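Local coordinates for protein betaine aldehyde dehydrogenase (Staphylococcus aureus subsp. aureus COL, PDB 4QTO) that probably oxidises betaine aldehyde to glycine betaine with NAD as cofactor, as a member of the aldehyde dehydrogenase family, at residues A78-A82 with K227-N231; P170-Q176 with E499-S503; Q186-K190 with R490-K494. All coordinates share one frame; numbering follows the deposited sequence.

All three contacts cluster around one mixed sheet: its strand 162-177 carries interaction 2, lies under helix 69-85 of interaction 1, and leads into the helix of interaction 3. Interactions 1 and 2 meet directly where Val173 CG2 packs 3.6 Å from Arg80 CA, and interactions 2 and 3 touch where Glu499 OE2 lies 3.1 Å from Arg490 N, a probable hydrogen bond. Interaction 3 lies deepest, its centre about 8 Å from that of the chain against about 18 and 24 Å for interactions 2 and 1. The outermost contact, 78-82/227-231, is nonetheless mostly buried alanine-glycine packing, exposed at Arg81 and Lys227; 170-176/499-503 combines a backbone bridge with a tyrosine, and 186-190/490-494 buries a salt bridge and ordered water.

Interaction 1: residues A78-A82 with K227-N231; sequences AARRA and KGTIN
Ala79 and Gly228 bring helix and loop together, their CA atoms 4.8 Å apart, with no direct hydrogen bond between the two segments. Ala82 CB sits against the turn backbone, 3.3 Å from Lys227 O and 3.6 Å from Gly228 C, while Ala79 CB meets Asn231 ND2. Gly228, at a positive phi of 93° and with no side chain, lets the helix come this close. Among polar contacts, Ala79 CA lies 3.2 Å from Gly228 O in a CA-H...O contact. The same oxygen accepts Asn231 ND2 at 2.9 Å, the donor lying above the carbonyl plane, so the Asn231 side chain and the helix backbone share it. Asn231 also bonds Asp38 N and Leu201 O. Thr229 OG1, hydrogen-bonded to Pro226 O, also accepts from a water at 2.9 Å that donates weakly to Ala82 O. On the exposed side, Arg81, bent at chi3 (68°), brings NH2 to 3.5 Å from Lys227 O; its salt-bridge partner Asp38 probably offsets the like charge of Lys227 NZ, 5.2 Å from Arg81 NH2. Helix 69-85 packs on the face of the Rossmann-type sheet, Ala79 resting on Val202 of strand 200-204 and Val173 of strand 162-177, with strand 230-232 beginning alongside.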
loop_
_atom_site.group_PDB
_atom_site.type_symbol
_atom_site.label_atom_id
_atom_site.label_comp_id
_atom_site.label_asym_id
_atom_site.label_seq_id
_atom_site.Cartn_x
_atom_site.Cartn_y
_atom_site.Cartn_z
ATOM N N ALA A 78 -14.958 32.091 3.020
ATOM C CA ALA A 78 -13.760 32.388 2.213
ATOM C C ALA A 78 -12.991 31.126 1.885
ATOM O O ALA A 78 -12.501 30.964 0.766
ATOM C CB ALA A 78 -12.861 33.370 2.925
ATOM N N ALA A 79 -12.891 30.223 2.863
ATOM C CA ALA A 79 -12.237 28.925 2.654
ATOM C C ALA A 79 -12.972 28.148 1.561
ATOM O O ALA A 79 -12.367 27.507 0.683
ATOM C CB ALA A 79 -12.198 28.161 3.963
ATOM N N ARG A 80 -14.313 28.153 1.623
ATOM C CA ARG A 80 -15.108 27.489 0.620
ATOM C C ARG A 80 -14.883 28.095 -0.755
ATOM O O ARG A 80 -14.704 27.373 -1.743
ATOM C CB ARG A 80 -16.612 27.513 1.001
ATOM C CG ARG A 80 -17.580 27.058 -0.096
ATOM C CD ARG A 80 -17.317 25.649 -0.607
ATOM N NE ARG A 80 -17.482 24.678 0.475
ATOM C CZ ARG A 80 -16.978 23.449 0.471
ATOM N NH1 ARG A 80 -16.275 22.999 -0.552
ATOM N NH2 ARG A 80 -17.185 22.667 1.514
ATOM N N ARG A 81 -14.943 29.420 -0.850
ATOM C CA ARG A 81 -14.726 30.088 -2.135
ATOM C C ARG A 81 -13.357 29.720 -2.731
ATOM O O ARG A 81 -13.243 29.390 -3.925
ATOM C CB ARG A 81 -14.830 31.610 -1.963
ATOM C CG ARG A 81 -14.876 32.345 -3.291
ATOM C CD ARG A 81 -14.496 33.813 -3.150
ATOM N NE ARG A 81 -13.074 33.938 -2.810
ATOM C CZ ARG A 81 -12.593 34.465 -1.683
ATOM N NH1 ARG A 81 -13.404 35.011 -0.780
ATOM N NH2 ARG A 81 -11.274 34.513 -1.502
ATOM N N ALA A 82 -12.343 29.759 -1.883
ATOM C CA ALA A 82 -10.997 29.401 -2.274
ATOM C C ALA A 82 -10.927 27.938 -2.750
ATOM O O ALA A 82 -10.303 27.638 -3.783
ATOM C CB ALA A 82 -10.024 29.653 -1.154
ATOM N N LYS A 227 -5.660 33.339 -1.675
ATOM C CA LYS A 227 -6.536 34.021 -0.767
ATOM C C LYS A 227 -7.691 33.114 -0.329
ATOM O O LYS A 227 -8.382 32.556 -1.174
ATOM C CB LYS A 227 -7.054 35.248 -1.513
ATOM C CG LYS A 227 -7.857 36.193 -0.721
ATOM C CD LYS A 227 -8.289 37.352 -1.617
ATOM C CE LYS A 227 -9.142 38.327 -0.830
ATOM N NZ LYS A 227 -9.652 39.426 -1.693
ATOM N N GLY A 228 -7.874 32.965 0.978
ATOM C CA GLY A 228 -8.904 32.126 1.549
ATOM C C GLY A 228 -8.472 30.706 1.879
ATOM O O GLY A 228 -9.174 29.996 2.585
ATOM N N THR A 229 -7.305 30.274 1.377
ATOM C CA THR A 229 -6.825 28.907 1.643
ATOM C C THR A 229 -6.512 28.673 3.126
ATOM O O THR A 229 -6.743 27.578 3.651
ATOM C CB THR A 229 -5.537 28.612 0.835
ATOM O OG1 THR A 229 -5.840 28.741 -0.554
ATOM C CG2 THR A 229 -5.042 27.185 1.057
ATOM N N ILE A 230 -5.962 29.701 3.773
ATOM C CA ILE A 230 -5.658 29.645 5.201
ATOM C C ILE A 230 -6.341 30.811 5.904
ATOM O O ILE A 230 -6.381 31.938 5.392
ATOM C CB ILE A 230 -4.142 29.620 5.503
ATOM C CG1 ILE A 230 -3.430 30.887 5.017
ATOM C CG2 ILE A 230 -3.527 28.376 4.898
ATOM C CD1 ILE A 230 -1.960 30.947 5.395
ATOM N N ASN A 231 -6.921 30.548 7.071
ATOM C CA ASN A 231 -7.574 31.571 7.851
ATOM C C ASN A 231 -7.371 31.257 9.338
ATOM O O ASN A 231 -7.368 30.070 9.748
ATOM C CB ASN A 231 -9.080 31.630 7.584
ATOM C CG ASN A 231 -9.432 31.722 6.108
ATOM O OD1 ASN A 231 -9.636 32.818 5.567
ATOM N ND2 ASN A 231 -9.470 30.581 5.445
HETATM O O HOH W 1 -7.299 28.319 -3.005
#

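Interaction 2: residues P170-Q176 with E499-S503; sequences PVGVVTQ and EYLVS
Pro170 and Leu501 form an antiparallel, non-hydrogen-bonded pair with CA atoms 4.5 Å apart, flanked by a bond from Val171 N to Tyr500 O of 2.9 Å. This beta bridge joins strand 162-177, which runs into the Rossmann-type nucleotide-binding sheet, to strand 501-509 near the carboxyl end of the chain. The Val171 donor approaches from above the carbonyl plane of Tyr500, and that oxygen also has a weak hydrogen bond from Thr197 OG1. Val171 CG1, held between its backbone N and carbonyl carbon (chi1 70°), packs 3.7 Å from Tyr500 O. Beside the bridge, Val502 CG1 lies 3.6 Å from Pro170 O; Val502 also packs on Arg490 of a second subunit, which places this side at an oligomer interface. Beyond the loop at Val171-Gly172 the two chains diverge, and the Tyr500 side chain, with CG anti to its carbonyl carbon (chi1 -68°), reaches along strand 173-176. Val174 packs near CE2, though two modelled conformers leave the exact contact uncertain. Leu252, Pro193 and Ala194 add apolar surroundings, so the ring ties the sheet to helix 183-197. At the far end, Gln176 NE2, its amide plane turned 79° from the ring, donates to Tyr500 OH at 3.2 Å and bonds weakly to Lys190 O.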
loop_
_atom_site.group_PDB
_atom_site.type_symbol
_atom_site.label_atom_id
_atom_site.label_comp_id
_atom_site.label_asym_id
_atom_site.label_seq_id
_atom_site.Cartn_x
_atom_site.Cartn_y
_atom_site.Cartn_z
ATOM N N PRO A 170 -8.786 16.258 -1.973
ATOM C CA PRO A 170 -8.833 16.914 -0.643
ATOM C C PRO A 170 -10.271 16.821 -0.109
ATOM O O PRO A 170 -11.242 17.009 -0.856
ATOM C CB PRO A 170 -8.437 18.358 -0.924
ATOM C CG PRO A 170 -8.520 18.516 -2.406
ATOM C CD PRO A 170 -8.342 17.185 -3.036
ATOM N N VAL A 171 -10.396 16.637 1.193
ATOM C CA VAL A 171 -11.729 16.486 1.829
ATOM C C VAL A 171 -12.586 17.732 1.614
ATOM O O VAL A 171 -13.809 17.635 1.478
ATOM C CB VAL A 171 -11.591 16.036 3.305
ATOM C CG1 VAL A 171 -11.012 17.132 4.175
ATOM C CG2 VAL A 171 -12.923 15.542 3.860
ATOM N N GLY A 172 -11.959 18.911 1.605
ATOM C CA GLY A 172 -12.624 20.156 1.316
ATOM C C GLY A 172 -12.204 21.235 2.284
ATOM O O GLY A 172 -11.026 21.534 2.418
ATOM N N VAL A 173 -13.194 21.833 2.918
ATOM C CA VAL A 173 -13.000 22.885 3.886
ATOM C C VAL A 173 -12.891 22.241 5.265
ATOM O O VAL A 173 -13.781 21.463 5.669
ATOM C CB VAL A 173 -14.188 23.853 3.848
ATOM C CG1 VAL A 173 -14.138 24.830 5.021
ATOM C CG2 VAL A 173 -14.240 24.603 2.538
ATOM N N VAL A 174 -11.834 22.582 6.005
ATOM C CA VAL A 174 -11.620 21.994 7.311
ATOM C C VAL A 174 -11.507 23.060 8.391
ATOM O O VAL A 174 -10.872 24.100 8.166
ATOM C CB VAL A 174 -10.316 21.173 7.358
ATOM C CG1 VAL A 174 -10.188 20.472 8.712
ATOM C CG2 VAL A 174 -10.275 20.170 6.211
ATOM N N THR A 175 -12.127 22.805 9.539
ATOM C CA THR A 175 -11.996 23.683 10.707
ATOM C C THR A 175 -11.088 22.928 11.690
ATOM O O THR A 175 -11.168 21.695 11.851
ATOM C CB THR A 175 -13.305 24.135 11.311
ATOM O OG1 THR A 175 -14.075 23.003 11.659
ATOM C CG2 THR A 175 -14.053 25.028 10.324
ATOM N N GLN A 176 -10.208 23.677 12.343
ATOM C CA GLN A 176 -9.153 23.104 13.155
ATOM C C GLN A 176 -9.091 23.880 14.466
ATOM O O GLN A 176 -8.896 25.095 14.444
ATOM C CB GLN A 176 -7.825 23.169 12.406
ATOM C CG GLN A 176 -7.847 22.397 11.085
ATOM C CD GLN A 176 -6.609 22.572 10.239
ATOM O OE1 GLN A 176 -6.006 23.631 10.201
ATOM N NE2 GLN A 176 -6.250 21.510 9.530
ATOM N N GLU A 499 -7.154 11.656 6.810
ATOM C CA GLU A 499 -8.267 12.386 7.385
ATOM C C GLU A 499 -8.618 13.565 6.475
ATOM O O GLU A 499 -9.781 14.008 6.441
ATOM C CB GLU A 499 -7.989 12.992 8.761
ATOM C CG GLU A 499 -7.654 11.981 9.840
ATOM C CD GLU A 499 -8.838 11.184 10.350
ATOM O OE1 GLU A 499 -9.998 11.656 10.179
ATOM O OE2 GLU A 499 -8.574 10.054 10.900
ATOM N N TYR A 500 -7.615 14.049 5.712
ATOM C CA TYR A 500 -7.753 15.214 4.849
ATOM C C TYR A 500 -8.040 14.870 3.388
ATOM O O TYR A 500 -7.996 15.764 2.524
ATOM C CB TYR A 500 -6.531 16.142 5.002
ATOM C CG TYR A 500 -6.502 16.783 6.389
ATOM C CD1 TYR A 500 -5.878 16.176 7.473
ATOM C CD2 TYR A 500 -7.153 17.981 6.616
ATOM C CE1 TYR A 500 -5.950 16.725 8.745
ATOM C CE2 TYR A 500 -7.220 18.541 7.877
ATOM C CZ TYR A 500 -6.619 17.916 8.931
ATOM O OH TYR A 500 -6.694 18.464 10.206
ATOM N N LEU A 501 -8.338 13.596 3.124
ATOM C CA LEU A 501 -8.667 13.134 1.802
ATOM C C LEU A 501 -10.068 12.524 1.798
ATOM O O LEU A 501 -10.594 12.076 2.840
ATOM C CB LEU A 501 -7.679 12.045 1.352
ATOM C CG LEU A 501 -6.238 12.546 1.175
ATOM C CD1 LEU A 501 -5.317 11.358 0.940
ATOM C CD2 LEU A 501 -6.176 13.511 0.016
ATOM N N VAL A 502 -10.634 12.467 0.598
ATOM C CA VAL A 502 -11.917 11.795 0.375
ATOM C C VAL A 502 -11.744 10.943 -0.891
ATOM O O VAL A 502 -11.061 11.358 -1.835
ATOM C CB VAL A 502 -13.081 12.777 0.248
ATOM C CG1 VAL A 502 -12.885 13.776 -0.880
ATOM C CG2 VAL A 502 -14.406 12.030 0.143
ATOM N N SER A 503 -12.329 9.747 -0.879
ATOM C CA SER A 503 -12.237 8.845 -2.036
ATOM C C SER A 503 -13.429 9.019 -2.958
ATOM O O SER A 503 -14.573 9.116 -2.511
ATOM C CB SER A 503 -12.245 7.392 -1.569
ATOM O OG SER A 503 -11.091 7.084 -0.818
#

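Interaction 3: residues Q186-K190 with R490-K494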
loop_
_atom_site.group_PDB
_atom_site.type_symbol
_atom_site.label_atom_id
_atom_site.label_comp_id
_atom_site.label_asym_id
_atom_site.label_seq_id
_atom_site.Cartn_x
_atom_site.Cartn_y
_atom_site.Cartn_z
ATOM N N GLN A 186 0.542 21.150 18.045
ATOM C CA GLN A 186 -0.751 20.603 17.645
ATOM C C GLN A 186 -1.266 21.296 16.389
ATOM O O GLN A 186 -1.906 20.656 15.563
ATOM C CB GLN A 186 -1.746 20.689 18.805
ATOM C CG GLN A 186 -1.330 19.851 19.993
ATOM C CD GLN A 186 -1.124 18.382 19.668
ATOM O OE1 GLN A 186 -2.052 17.671 19.264
ATOM N NE2 GLN A 186 0.085 17.894 19.917
ATOM N N ALA A 187 -0.961 22.576 16.224
ATOM C CA ALA A 187 -1.334 23.286 15.007
ATOM C C ALA A 187 -0.653 22.627 13.790
ATOM O O ALA A 187 -1.292 22.404 12.755
ATOM C CB ALA A 187 -0.951 24.737 15.075
ATOM N N SER A 188 0.646 22.334 13.919
ATOM C CA SER A 188 1.402 21.729 12.799
ATOM C C SER A 188 0.809 20.394 12.370
ATOM O O SER A 188 0.790 20.040 11.189
ATOM C CB SER A 188 2.897 21.570 13.092
ATOM O OG SER A 188 3.202 20.518 14.020
ATOM N N TRP A 189 0.326 19.616 13.337
ATOM C CA TRP A 189 -0.259 18.306 13.031
ATOM C C TRP A 189 -1.504 18.383 12.147
ATOM O O TRP A 189 -1.825 17.436 11.429
ATOM C CB TRP A 189 -0.623 17.576 14.329
ATOM C CG TRP A 189 0.523 17.088 15.179
ATOM C CD1 TRP A 189 1.826 17.474 15.130
ATOM C CD2 TRP A 189 0.411 16.210 16.313
ATOM N NE1 TRP A 189 2.538 16.834 16.119
ATOM C CE2 TRP A 189 1.685 16.037 16.838
ATOM C CE3 TRP A 189 -0.661 15.509 16.883
ATOM C CZ2 TRP A 189 1.926 15.235 17.951
ATOM C CZ3 TRP A 189 -0.407 14.681 17.978
ATOM C CH2 TRP A 189 0.870 14.563 18.481
ATOM N N LYS A 190 -2.205 19.498 12.235
ATOM C CA LYS A 190 -3.392 19.761 11.463
ATOM C C LYS A 190 -3.107 20.529 10.166
ATOM O O LYS A 190 -3.593 20.145 9.087
ATOM C CB LYS A 190 -4.427 20.512 12.330
ATOM C CG LYS A 190 -4.788 19.797 13.639
ATOM C CD LYS A 190 -5.927 20.489 14.345
ATOM C CE LYS A 190 -6.214 19.955 15.735
ATOM N NZ LYS A 190 -6.591 18.536 15.751
ATOM N N ARG A 490 -7.013 9.590 13.521
ATOM C CA ARG A 490 -5.612 9.663 13.815
ATOM C C ARG A 490 -5.000 10.940 13.224
ATOM O O ARG A 490 -5.468 11.460 12.215
ATOM C CB ARG A 490 -4.833 8.473 13.200
ATOM C CG ARG A 490 -5.086 7.119 13.828
ATOM C CD ARG A 490 -4.537 7.042 15.223
ATOM N NE ARG A 490 -4.701 5.759 15.887
ATOM C CZ ARG A 490 -5.825 5.388 16.523
ATOM N NH1 ARG A 490 -6.891 6.197 16.553
ATOM N NH2 ARG A 490 -5.885 4.233 17.138
ATOM N N GLU A 491 -3.957 11.408 13.883
ATOM C CA GLU A 491 -3.099 12.463 13.377
ATOM C C GLU A 491 -1.717 11.876 13.171
ATOM O O GLU A 491 -1.352 10.864 13.804
ATOM C CB GLU A 491 -3.080 13.660 14.285
ATOM C CG GLU A 491 -4.436 14.364 14.234
ATOM C CD GLU A 491 -4.469 15.717 14.935
ATOM O OE1 GLU A 491 -3.810 15.896 15.949
ATOM O OE2 GLU A 491 -5.188 16.588 14.456
ATOM N N LEU A 492 -0.947 12.511 12.308
ATOM C CA LEU A 492 0.404 12.051 11.899
ATOM C C LEU A 492 0.352 10.763 11.038
ATOM O O LEU A 492 -0.648 10.047 10.962
ATOM C CB LEU A 492 1.370 11.854 13.087
ATOM C CG LEU A 492 1.484 13.068 14.013
ATOM C CD1 LEU A 492 2.462 12.753 15.129
ATOM C CD2 LEU A 492 1.865 14.334 13.254
ATOM N N GLY A 493 1.470 10.523 10.358
ATOM C CA GLY A 493 1.597 9.379 9.466
ATOM C C GLY A 493 0.685 9.429 8.264
ATOM O O GLY A 493 0.017 10.427 7.979
ATOM N N LYS A 494 0.683 8.327 7.508
ATOM C CA LYS A 494 -0.163 8.254 6.341
ATOM C C LYS A 494 -1.632 8.298 6.710
ATOM O O LYS A 494 -2.429 8.929 6.009
ATOM C CB LYS A 494 0.192 7.003 5.525
ATOM C CG LYS A 494 1.601 7.083 4.933
ATOM C CD LYS A 494 1.949 5.873 4.100
ATOM C CE LYS A 494 3.390 5.987 3.601
ATOM N NZ LYS A 494 3.758 4.874 2.658
HETATM O O HOH W 2 -3.643 18.201 17.148
HETATM O O HOH W 3 -2.127 14.703 11.063
#
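The Trp189 indole and the side chains of Glu491 and Leu492 make the tightly packed part of this buried contact. Leu492 CD2 stands 3.6 Å from the centroid of the five-membered ring and only 10° off its normal, a well-formed CH-pi contact, while CD1 of the same residue covers the six-membered part toward its rim. On the opposite face lies Gln186 NE2, so the indole is sandwiched between a leucine and an amide. Its edge is occupied too: Glu491 OE1 lies in the ring plane, 3.3 Å from Trp189 CE3, and the carboxylate is steeply inclined to the indole. Trp480, edge-to-face with Trp189, encloses it further. The other carboxylate oxygen, OE2, takes the salt bridge from Lys190 NZ at 2.7 Å, met on the syn side and 25° out of plane. A bend at the end of the lysine chain (chi4 -61°) brings NZ there, where Ser254 OG and Thr256 OG1 of strand 252-256 also hydrogen-bond with it.

By contrast, the polar side is bridged by two ordered waters, although it too is buried. One accepts from Leu492 N and donates to Trp189 O, both at 2.8 Å, bridging helix 183-197 to the loop at Glu491-Leu492. Another lies 2.6 Å from Glu491 OE1 and 2.7 Å from Gln186 OE1, with a weak link to Lys190 NZ; its two protons cannot serve every nearby acceptor at once, so its hydrogen bonding probably varies. This chain of Lys190, Glu491 and water would suit the proton relay proposed for the equivalent pair in related aldehyde dehydrogenases.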